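Local atomic coordinates of adapter protein MecA 2 (Bacillus subtilis, PDB entry 3JTN), a protein that recognises unfolded and aggregated proteins and the competence factor ComK and delivers them to the ClpC protease, which its C-terminal domain, the part modelled here, contacts. Residues Y5-F10 against A54-Y59; I23-G28 against L39-L44; G28-Y33 against G80-T85. All blocks are in the same frame, centred on the assembly; numbering follows the deposited sequence.

Contact 1: residues Y5-F10 against A54-Y59; sequences YQFHSF and AVLAEY
A helix packs on an antiparallel sheet here: Tyr5 and Phe7 of strand 3-7 meet Leu56, Ala57 and Tyr59 near the end of helix 49-59. The contact belongs to the alpha+beta core of the ClpC-binding C-terminal domain. The short axes of strand 5-7 and helix 54-59 run nearly parallel, 22° apart, with a closest approach of 8.7 Å. Leu56 reaches both aromatic residues, Tyr5 closely and Phe7 more loosely. Its CB sits almost centrally over one face of the Tyr5 ring, 3.7 Å from the ring centroid, which makes a CH-pi contact. The leucine CD1 branch reaches Tyr5 CD2 at 3.6 Å, while CD2 of Leu56 turns to Phe7 CZ at 4.3 Å. One leucine thus uses its two methyls on two different rings. CG of Leu56 lies anti to its carbonyl carbon (chi1 -84°), and this places the branched end between strand and helix. Farther out on the tyrosine, CE1 comes to 3.4 Å from Ala57 CA, and Ala57 CB touches the rim of the tyrosine, near CE1 and OH. Phe7 also touches Leu16 and Ile13 of helix 10-22, and Leu16 meets Leu56 and Tyr59 as well, so two helices share the phenylalanine. The hydroxyl of Tyr59 is turned to another partner and hydrogen-bonds to Ser19 OG. The backbone end of Tyr59 faces the strand instead: its carbonyl O lies at the edge of the Phe7 ring, near the ring plane, 3.4 Å from CD1 of Phe7, with Tyr59 CB in plane beside CE1.

Contact 2: residues I23-G28 against L39-L44; sequences IGITGG and LSLEDL
The irregular backbone of Ile25-Gly28, after helix 10-22, runs beside Leu39-Leu44 and comes closest where Gly28 CA lies 4.6 Å from Leu41 CA. Gly28 CA also makes a CA-H...O contact of 3.3 Å with Ser40 O. Leu41 CD2 lies against the same glycine CA at 3.4 Å, and Leu39 CD1 approaches it too. A CB on Gly28 would clash with Leu39 CD1, and at these backbone angles it would also press on the preceding carbonyl. Upstream of Ile25, Gly24 ends helix 10-22 as the C-prime residue of a Schellman motif. Ile25 CG2, anti to the backbone N, meets Leu41 CD2 at 3.9 Å, the two side chains crossing at a slant. Leu20 of helix 10-22 touches both Ile25 and Leu41. An alanine in place of Ile25 would lose every carbon beyond CB, CG2 among them, and is likely to leave Leu41 CD2 without its partner and a gap beside the strand end. One water joins the backbones, donating to Asp43 O at 3.0 Å and taking a weak bond from Gly27 N. The segments are thus held by apolar packing, a CA-H...O contact and a water bridge with one weak arm, and a glycine permits the close approach.

Contact 3: residues G28-Y33 against G80-T85; sequences GTVYHY and GNAVET
Gly80, in the turn that leads from strand 75-78 to helix 82-87, faces the start of strand 29-33. Its backbone N donates to Thr29 OG1 at 2.9 Å, with an N-H...O angle of 138°, so the bond is bent. The threonine hydroxyl is anti to its own carbonyl carbon, which turns it to the glycine amide although the side chain of Thr29 starts out facing away from the turn. Gly80 has a positive phi, a conformation that suits a residue without a side chain. Asn81 comes next, at the N-cap position. Its carbonyl O works for the helix, accepting from both the backbone N and the OG1 of Thr85. The hydroxyl comes from above the carbonyl plane. Ala82 makes the main contact. Its N donates to Gly28 O at 3.0 Å, and this bond is straighter, 158° at the hydrogen. The donor is tilted 32° from the carbonyl plane. The alanine methyl points toward the strand and lies over the peptide after Gly28. It also touches Val30 CG2 at 3.5 Å, a tight fit. Val30 brings that branch forward with CG2 anti to its carbonyl carbon. Leu39 of strand 36-41 packs on both Ala82 and Val30 and completes this small apolar patch. Val83 follows, and its N bonds to Gly27 O. The arrangement is a helix N-terminus docked on a sheet: amides of the first turn of helix 82-87 bond to the carbonyls of Gly27 and Gly28, tying the C-terminal helix to the start of an inner strand of the antiparallel sheet.

In the fold
All three contacts reach the same antiparallel sheet, in which strand 36-41 lies between strands 3-7 and 29-33. Contact 1 is the buried one and is held by side-chain packing, with backbone carbonyls beside the rings and no hydrogen bond across it; contacts 2 and 3 are partly buried and include polar backbone links. Contact 2 relies on a glycine and a water, contact 3 on two direct hydrogen bonds. Leu39 joins them: its side chain packs on Phe7 and Leu56 of contact 1 and on Ala82 of contact 3. Gly28 belongs to both contacts 2 and 3. Contacts 1 and 3 lie on opposite sides of the chain's centre and bring helices 49-59 and 82-87 to the sheet.

Contact 1: residues Y5-F10 against A54-Y59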
# COMPACT_ATOMS: atom_id res chain seq x y z
N TYR A 5 3.84 3.60 -2.13
CA TYR A 5 3.45 3.83 -3.50
C TYR A 5 2.22 4.71 -3.54
O TYR A 5 1.38 4.63 -2.66
CB TYR A 5 3.21 2.51 -4.23
CG TYR A 5 4.42 2.07 -5.01
CD1 TYR A 5 4.33 1.76 -6.36
CD2 TYR A 5 5.67 2.00 -4.40
CE1 TYR A 5 5.44 1.38 -7.08
CE2 TYR A 5 6.79 1.61 -5.12
CZ TYR A 5 6.67 1.31 -6.46
OH TYR A 5 7.78 0.92 -7.18
N GLN A 6 2.15 5.59 -4.53
CA GLN A 6 0.92 6.33 -4.75
C GLN A 6 0.11 5.55 -5.76
O GLN A 6 0.65 4.75 -6.53
CB GLN A 6 1.20 7.76 -5.23
CG GLN A 6 1.91 7.88 -6.56
CD GLN A 6 2.26 9.33 -6.87
OE1 GLN A 6 3.27 9.61 -7.51
NE2 GLN A 6 1.43 10.25 -6.40
N PHE A 7 -1.19 5.77 -5.76
CA PHE A 7 -2.07 4.99 -6.61
C PHE A 7 -3.03 5.88 -7.37
O PHE A 7 -3.47 6.91 -6.87
CB PHE A 7 -2.79 3.92 -5.79
CG PHE A 7 -1.87 2.87 -5.27
CD1 PHE A 7 -1.61 1.72 -6.02
CD2 PHE A 7 -1.22 3.03 -4.06
CE1 PHE A 7 -0.74 0.77 -5.55
CE2 PHE A 7 -0.34 2.08 -3.59
CZ PHE A 7 -0.10 0.94 -4.33
N HIS A 8 -3.31 5.51 -8.62
CA HIS A 8 -4.19 6.31 -9.44
C HIS A 8 -5.55 6.38 -8.76
O HIS A 8 -6.08 7.46 -8.52
CB HIS A 8 -4.29 5.71 -10.84
CG HIS A 8 -5.37 6.33 -11.67
ND1 HIS A 8 -5.38 7.66 -12.00
CD2 HIS A 8 -6.49 5.80 -12.22
CE1 HIS A 8 -6.45 7.93 -12.72
NE2 HIS A 8 -7.14 6.81 -12.87
N SER A 9 -6.11 5.21 -8.44
CA SER A 9 -7.36 5.15 -7.70
C SER A 9 -7.30 4.11 -6.60
O SER A 9 -6.42 3.24 -6.61
CB SER A 9 -8.53 4.84 -8.64
OG SER A 9 -8.28 3.65 -9.37
N PHE A 10 -8.23 4.18 -5.65
CA PHE A 10 -8.28 3.21 -4.57
C PHE A 10 -8.49 1.79 -5.11
O PHE A 10 -8.14 0.81 -4.46
CB PHE A 10 -9.38 3.56 -3.56
CG PHE A 10 -9.40 2.64 -2.37
CD1 PHE A 10 -8.58 2.88 -1.28
CD2 PHE A 10 -10.21 1.52 -2.36
CE1 PHE A 10 -8.58 2.02 -0.20
CE2 PHE A 10 -10.22 0.66 -1.28
CZ PHE A 10 -9.40 0.91 -0.20
N ALA A 54 8.37 -4.50 -7.09
CA ALA A 54 8.06 -4.92 -8.44
C ALA A 54 6.56 -5.11 -8.60
O ALA A 54 5.97 -4.63 -9.57
CB ALA A 54 8.80 -6.21 -8.79
N VAL A 55 5.92 -5.78 -7.64
CA VAL A 55 4.48 -5.98 -7.75
C VAL A 55 3.75 -4.69 -7.46
O VAL A 55 2.71 -4.42 -8.06
CB VAL A 55 3.93 -7.12 -6.85
CG1 VAL A 55 5.00 -8.16 -6.55
CG2 VAL A 55 3.35 -6.57 -5.58
N LEU A 56 4.29 -3.87 -6.55
CA LEU A 56 3.68 -2.58 -6.24
C LEU A 56 3.58 -1.72 -7.48
O LEU A 56 2.56 -1.05 -7.70
CB LEU A 56 4.48 -1.83 -5.18
CG LEU A 56 4.21 -2.19 -3.73
CD1 LEU A 56 4.88 -1.16 -2.84
CD2 LEU A 56 2.72 -2.25 -3.46
N ALA A 57 4.64 -1.75 -8.29
CA ALA A 57 4.75 -0.95 -9.52
C ALA A 57 3.71 -1.32 -10.57
O ALA A 57 3.38 -0.50 -11.43
CB ALA A 57 6.15 -1.06 -10.10
N GLU A 58 3.22 -2.55 -10.51
CA GLU A 58 2.18 -3.00 -11.42
C GLU A 58 0.90 -2.24 -11.13
O GLU A 58 0.07 -2.05 -12.01
CB GLU A 58 1.92 -4.50 -11.26
CG GLU A 58 3.03 -5.41 -11.78
CD GLU A 58 2.87 -6.85 -11.30
OE1 GLU A 58 2.02 -7.10 -10.41
OE2 GLU A 58 3.59 -7.74 -11.81
N TYR A 59 0.73 -1.80 -9.89
CA TYR A 59 -0.54 -1.20 -9.48
C TYR A 59 -0.46 0.29 -9.18
O TYR A 59 -1.44 1.02 -9.30
CB TYR A 59 -1.11 -1.95 -8.29
CG TYR A 59 -1.52 -3.37 -8.62
CD1 TYR A 59 -2.77 -3.63 -9.17
CD2 TYR A 59 -0.66 -4.43 -8.40
CE1 TYR A 59 -3.15 -4.93 -9.49
CE2 TYR A 59 -1.04 -5.73 -8.71
CZ TYR A 59 -2.29 -5.97 -9.25
OH TYR A 59 -2.68 -7.25 -9.56

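Contact 2: residues I23-G28 against L39-L44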
# COMPACT_ATOMS: atom_id res chain seq x y z
N ILE A 23 0.94 -13.14 -1.99
CA ILE A 23 2.33 -13.32 -1.58
C ILE A 23 2.54 -13.18 -0.07
O ILE A 23 3.63 -12.85 0.40
CB ILE A 23 3.30 -12.44 -2.38
CG1 ILE A 23 3.20 -10.98 -1.97
CG2 ILE A 23 3.03 -12.60 -3.90
CD1 ILE A 23 4.07 -10.05 -2.80
N GLY A 24 1.47 -13.44 0.69
CA GLY A 24 1.55 -13.46 2.14
C GLY A 24 1.74 -12.11 2.82
O GLY A 24 2.01 -12.07 4.02
N ILE A 25 1.59 -11.01 2.08
CA ILE A 25 1.68 -9.67 2.68
C ILE A 25 0.27 -9.18 3.02
O ILE A 25 -0.43 -8.64 2.16
CB ILE A 25 2.33 -8.64 1.73
CG1 ILE A 25 3.76 -9.03 1.38
CG2 ILE A 25 2.29 -7.25 2.33
CD1 ILE A 25 4.43 -9.80 2.44
N THR A 26 -0.13 -9.36 4.27
CA THR A 26 -1.51 -9.13 4.67
C THR A 26 -1.69 -7.78 5.39
O THR A 26 -2.78 -7.45 5.85
CB THR A 26 -2.03 -10.32 5.52
OG1 THR A 26 -2.13 -11.48 4.69
CG2 THR A 26 -3.38 -10.03 6.10
N GLY A 27 -0.63 -6.99 5.45
CA GLY A 27 -0.68 -5.74 6.18
C GLY A 27 -0.87 -4.54 5.28
O GLY A 27 -1.81 -4.47 4.50
N GLY A 28 0.03 -3.57 5.38
CA GLY A 28 -0.10 -2.36 4.61
C GLY A 28 -0.84 -1.25 5.34
O GLY A 28 -1.79 -1.48 6.07
N LEU A 39 -0.07 3.59 -0.29
CA LEU A 39 0.11 2.41 0.52
C LEU A 39 1.53 2.41 1.03
O LEU A 39 2.48 2.69 0.30
CB LEU A 39 -0.16 1.15 -0.28
CG LEU A 39 -0.00 -0.18 0.46
CD1 LEU A 39 -1.18 -0.47 1.34
CD2 LEU A 39 0.16 -1.28 -0.56
N SER A 40 1.66 2.10 2.31
CA SER A 40 2.96 1.97 2.92
C SER A 40 3.01 0.55 3.39
O SER A 40 2.04 0.06 3.97
CB SER A 40 3.07 2.91 4.12
OG SER A 40 4.14 2.50 4.96
N LEU A 41 4.13 -0.12 3.12
CA LEU A 41 4.34 -1.47 3.61
C LEU A 41 5.59 -1.44 4.48
O LEU A 41 6.55 -0.74 4.17
CB LEU A 41 4.53 -2.46 2.45
CG LEU A 41 3.34 -2.76 1.54
CD1 LEU A 41 3.79 -3.68 0.42
CD2 LEU A 41 2.18 -3.38 2.30
N GLU A 42 5.56 -2.21 5.56
CA GLU A 42 6.68 -2.26 6.48
C GLU A 42 7.24 -3.67 6.51
O GLU A 42 8.46 -3.87 6.52
CB GLU A 42 6.23 -1.86 7.89
CG GLU A 42 5.37 -2.91 8.58
CD GLU A 42 5.59 -2.96 10.08
OE1 GLU A 42 4.59 -3.14 10.82
OE2 GLU A 42 6.76 -2.83 10.52
N ASP A 43 6.35 -4.66 6.53
CA ASP A 43 6.77 -6.05 6.52
C ASP A 43 6.55 -6.62 5.13
O ASP A 43 5.44 -6.57 4.59
CB ASP A 43 6.02 -6.87 7.57
CG ASP A 43 6.68 -8.22 7.82
OD1 ASP A 43 7.63 -8.57 7.09
OD2 ASP A 43 6.24 -8.93 8.75
N LEU A 44 7.62 -7.14 4.55
CA LEU A 44 7.56 -7.74 3.22
C LEU A 44 7.43 -9.26 3.26
O LEU A 44 7.70 -9.95 2.27
CB LEU A 44 8.78 -7.32 2.40
CG LEU A 44 8.93 -5.81 2.20
CD1 LEU A 44 9.78 -5.22 3.30
CD2 LEU A 44 9.54 -5.53 0.86
O HOH W 1 2.66 -6.60 5.78

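Contact 3: residues G28-Y33 against G80-T85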
# COMPACT_ATOMS: atom_id res chain seq x y z
N GLY A 28 0.03 -3.57 5.38
CA GLY A 28 -0.10 -2.36 4.61
C GLY A 28 -0.84 -1.25 5.34
O GLY A 28 -1.79 -1.48 6.07
N THR A 29 -0.39 -0.03 5.12
CA THR A 29 -1.09 1.11 5.65
C THR A 29 -1.48 2.03 4.52
O THR A 29 -0.63 2.53 3.79
CB THR A 29 -0.23 1.87 6.64
OG1 THR A 29 -0.16 1.12 7.86
CG2 THR A 29 -0.83 3.24 6.92
N VAL A 30 -2.78 2.23 4.36
CA VAL A 30 -3.28 3.10 3.31
C VAL A 30 -3.51 4.50 3.85
O VAL A 30 -4.20 4.68 4.85
CB VAL A 30 -4.61 2.58 2.74
CG1 VAL A 30 -5.20 3.59 1.75
CG2 VAL A 30 -4.41 1.22 2.08
N TYR A 31 -2.92 5.49 3.17
CA TYR A 31 -3.16 6.89 3.48
C TYR A 31 -3.90 7.56 2.33
O TYR A 31 -3.75 7.15 1.19
CB TYR A 31 -1.85 7.63 3.69
CG TYR A 31 -1.04 7.15 4.87
CD1 TYR A 31 -1.33 7.61 6.15
CD2 TYR A 31 0.00 6.26 4.70
CE1 TYR A 31 -0.58 7.18 7.24
CE2 TYR A 31 0.76 5.83 5.78
CZ TYR A 31 0.46 6.29 7.05
OH TYR A 31 1.21 5.85 8.13
N HIS A 32 -4.68 8.59 2.64
CA HIS A 32 -5.22 9.46 1.61
C HIS A 32 -4.62 10.83 1.81
O HIS A 32 -4.74 11.42 2.87
CB HIS A 32 -6.75 9.54 1.66
CG HIS A 32 -7.33 10.41 0.59
ND1 HIS A 32 -7.45 10.01 -0.72
CD2 HIS A 32 -7.81 11.68 0.64
CE1 HIS A 32 -7.99 10.98 -1.44
NE2 HIS A 32 -8.22 12.01 -0.64
N TYR A 33 -3.96 11.34 0.78
CA TYR A 33 -3.30 12.62 0.89
C TYR A 33 -3.32 13.31 -0.47
O TYR A 33 -3.02 12.69 -1.49
CB TYR A 33 -1.86 12.42 1.39
CG TYR A 33 -1.03 13.68 1.37
CD1 TYR A 33 -1.17 14.65 2.36
CD2 TYR A 33 -0.10 13.90 0.36
CE1 TYR A 33 -0.42 15.80 2.34
CE2 TYR A 33 0.66 15.06 0.34
CZ TYR A 33 0.50 16.00 1.33
OH TYR A 33 1.25 17.15 1.30
N GLY A 80 -1.98 -0.79 9.01
CA GLY A 80 -1.33 -2.07 9.24
C GLY A 80 -2.14 -3.29 8.84
O GLY A 80 -1.65 -4.41 8.92
N ASN A 81 -3.38 -3.08 8.42
CA ASN A 81 -4.21 -4.20 7.97
C ASN A 81 -4.93 -3.89 6.66
O ASN A 81 -5.97 -4.47 6.37
CB ASN A 81 -5.22 -4.59 9.04
CG ASN A 81 -6.08 -3.43 9.49
OD1 ASN A 81 -6.04 -2.35 8.89
ND2 ASN A 81 -6.87 -3.64 10.54
N ALA A 82 -4.36 -2.98 5.88
CA ALA A 82 -4.91 -2.62 4.57
C ALA A 82 -5.33 -3.81 3.72
O ALA A 82 -6.49 -3.90 3.28
CB ALA A 82 -3.92 -1.78 3.81
N VAL A 83 -4.39 -4.72 3.46
CA VAL A 83 -4.66 -5.81 2.54
C VAL A 83 -5.72 -6.74 3.09
O VAL A 83 -6.57 -7.23 2.35
CB VAL A 83 -3.42 -6.64 2.23
CG1 VAL A 83 -3.82 -7.90 1.49
CG2 VAL A 83 -2.41 -5.83 1.42
N GLU A 84 -5.68 -6.99 4.39
CA GLU A 84 -6.60 -7.95 4.95
C GLU A 84 -7.98 -7.34 5.09
O GLU A 84 -8.98 -8.03 4.94
CB GLU A 84 -6.11 -8.48 6.29
CG GLU A 84 -6.67 -7.79 7.49
CD GLU A 84 -7.07 -8.78 8.55
OE1 GLU A 84 -8.19 -9.32 8.46
OE2 GLU A 84 -6.27 -9.01 9.48
N THR A 85 -8.03 -6.04 5.37
CA THR A 85 -9.29 -5.30 5.40
C THR A 85 -9.95 -5.33 4.03
O THR A 85 -11.14 -5.57 3.91
CB THR A 85 -9.06 -3.85 5.78
OG1 THR A 85 -8.69 -3.78 7.16
CG2 THR A 85 -10.33 -3.03 5.55